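Local coordinates for protein acetyltransferase PA1377 (Pseudomonas aeruginosa, PDB 2VI7) that probably transfers an acetyl group to an amino group, as a member of the GCN5-related N-acetyltransferase family, at residues V69-A73 with G92-W97. Residues are numbered along the deposited sequence; the frame is centred on the assembly and turned at random.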
loop_
_atom_site.group_PDB
_atom_site.type_symbol
_atom_site.label_atom_id
_atom_site.label_comp_id
_atom_site.label_asym_id
_atom_site.label_seq_id
_atom_site.Cartn_x
_atom_site.Cartn_y
_atom_site.Cartn_z
ATOM N N VAL A 69 17.150 -22.126 -3.682
ATOM C CA VAL A 69 15.934 -21.348 -3.457
ATOM C C VAL A 69 15.041 -21.460 -4.689
ATOM O O VAL A 69 15.346 -20.879 -5.730
ATOM C CB VAL A 69 16.249 -19.859 -3.208
ATOM C CG1 VAL A 69 14.964 -19.045 -3.222
ATOM C CG2 VAL A 69 16.958 -19.691 -1.870
ATOM N N ILE A 70 13.944 -22.204 -4.566
ATOM C CA ILE A 70 13.023 -22.398 -5.679
ATOM C C ILE A 70 11.726 -21.621 -5.506
ATOM O O ILE A 70 10.816 -21.717 -6.340
ATOM C CB ILE A 70 12.665 -23.887 -5.849
ATOM C CG1 ILE A 70 12.012 -24.410 -4.567
ATOM C CG2 ILE A 70 13.912 -24.687 -6.180
ATOM C CD1 ILE A 70 11.532 -25.845 -4.649
ATOM N N GLY A 71 11.635 -20.857 -4.425
ATOM C CA GLY A 71 10.428 -20.093 -4.185
ATOM C C GLY A 71 10.501 -19.191 -2.976
ATOM O O GLY A 71 11.341 -19.365 -2.100
ATOM N N SER A 72 9.602 -18.221 -2.918
ATOM C CA SER A 72 9.594 -17.296 -1.806
ATOM C C SER A 72 8.256 -16.586 -1.674
ATOM O O SER A 72 7.493 -16.500 -2.636
ATOM C CB SER A 72 10.705 -16.274 -1.996
ATOM O OG SER A 72 10.753 -15.397 -0.898
ATOM N N ALA A 73 7.975 -16.090 -0.472
ATOM C CA ALA A 73 6.734 -15.370 -0.179
ATOM C C ALA A 73 6.899 -14.668 1.164
ATOM O O ALA A 73 7.648 -15.128 2.017
ATOM C CB ALA A 73 5.552 -16.339 -0.132
ATOM N N GLY A 92 1.988 -11.733 -3.897
ATOM C CA GLY A 92 1.918 -13.128 -3.523
ATOM C C GLY A 92 3.168 -13.979 -3.579
ATOM O O GLY A 92 4.281 -13.560 -3.260
ATOM N N VAL A 93 2.940 -15.208 -4.012
ATOM C CA VAL A 93 3.935 -16.255 -4.110
ATOM C C VAL A 93 4.823 -16.174 -5.377
ATOM O O VAL A 93 4.317 -16.092 -6.501
ATOM C CB VAL A 93 3.163 -17.610 -4.006
ATOM C CG1 VAL A 93 3.241 -18.384 -5.275
ATOM C CG2 VAL A 93 3.658 -18.415 -2.858
ATOM N N ALA A 94 6.144 -16.175 -5.184
ATOM C CA ALA A 94 7.120 -16.118 -6.283
ATOM C C ALA A 94 7.707 -17.513 -6.440
ATOM O O ALA A 94 8.569 -17.912 -5.656
ATOM C CB ALA A 94 8.220 -15.132 -5.955
ATOM N N VAL A 95 7.256 -18.245 -7.458
ATOM C CA VAL A 95 7.716 -19.614 -7.657
ATOM C C VAL A 95 8.390 -19.930 -8.992
ATOM O O VAL A 95 7.929 -19.512 -10.062
ATOM C CB VAL A 95 6.541 -20.597 -7.459
ATOM C CG1 VAL A 95 7.032 -22.030 -7.530
ATOM C CG2 VAL A 95 5.883 -20.342 -6.124
ATOM N N ALA A 96 9.482 -20.694 -8.898
ATOM C CA ALA A 96 10.252 -21.125 -10.061
ATOM C C ALA A 96 9.465 -22.220 -10.772
ATOM O O ALA A 96 9.174 -22.116 -11.971
ATOM C CB ALA A 96 11.610 -21.668 -9.628
ATOM N N TRP A 97 9.115 -23.259 -10.013
ATOM C CA TRP A 97 8.355 -24.396 -10.535
ATOM C C TRP A 97 6.849 -24.192 -10.377
ATOM O O TRP A 97 6.311 -24.249 -9.264
ATOM C CB TRP A 97 8.748 -25.690 -9.816
ATOM C CG TRP A 97 10.214 -25.932 -9.776
ATOM C CD1 TRP A 97 11.164 -25.377 -10.597
ATOM C CD2 TRP A 97 10.907 -26.827 -8.904
ATOM N NE1 TRP A 97 12.407 -25.875 -10.288
ATOM C CE2 TRP A 97 12.282 -26.769 -9.254
ATOM C CE3 TRP A 97 10.502 -27.680 -7.861
ATOM C CZ2 TRP A 97 13.260 -27.531 -8.598
ATOM C CZ3 TRP A 97 11.471 -28.442 -7.206
ATOM C CH2 TRP A 97 12.839 -28.360 -7.581
#
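S72 and A94 form a hydrogen-bonded antiparallel pair between strands 68-77 and 86-95, the central hairpin of this GNAT-fold sheet. A94 N donates to S72 O over 2.9 Å. The return bond, S72 N to A94 O, is less straight, with an N-H...O angle of 147°. The same A94 O also receives a CA-H...O contact from G71 CA at 3.2 Å. G71 and V95 make the next, non-hydrogen-bonded pair. Beyond it A96 N bonds I70 O at 3.1 Å, and A96 CB comes close to the same oxygen.

The chain then leaves the strand, and W97 lays one ring face against I70. I70 CD1 sits over the six-membered ring, 4.0 Å from its centroid, in a CH-pi contact. CG2 meets the same face nearer the rim, by CZ2. I70 reaches the ring with both branches because CG1 lies between the backbone N and the carbonyl carbon (chi1 60°), while CG2 stands beside N.

I70 and G71 both face A63 in a classic beta bulge on the other edge of strand 68-77, and H65 meets the W97 ring at a steep angle. Helix 102-117 packs on I70, A73, V93 and V95; helix 18-25 packs on S72 and A94, on the other face. S72 OG is held by L61 O, and V93 N bonds Y138 OH. In GNAT relatives, the end of the strand matching 86-95 and the loop after it usually bind acetyl-CoA, which is probably so here. At the far end of the pairing, A73 CB touches V93 CG2 at 3.9 Å.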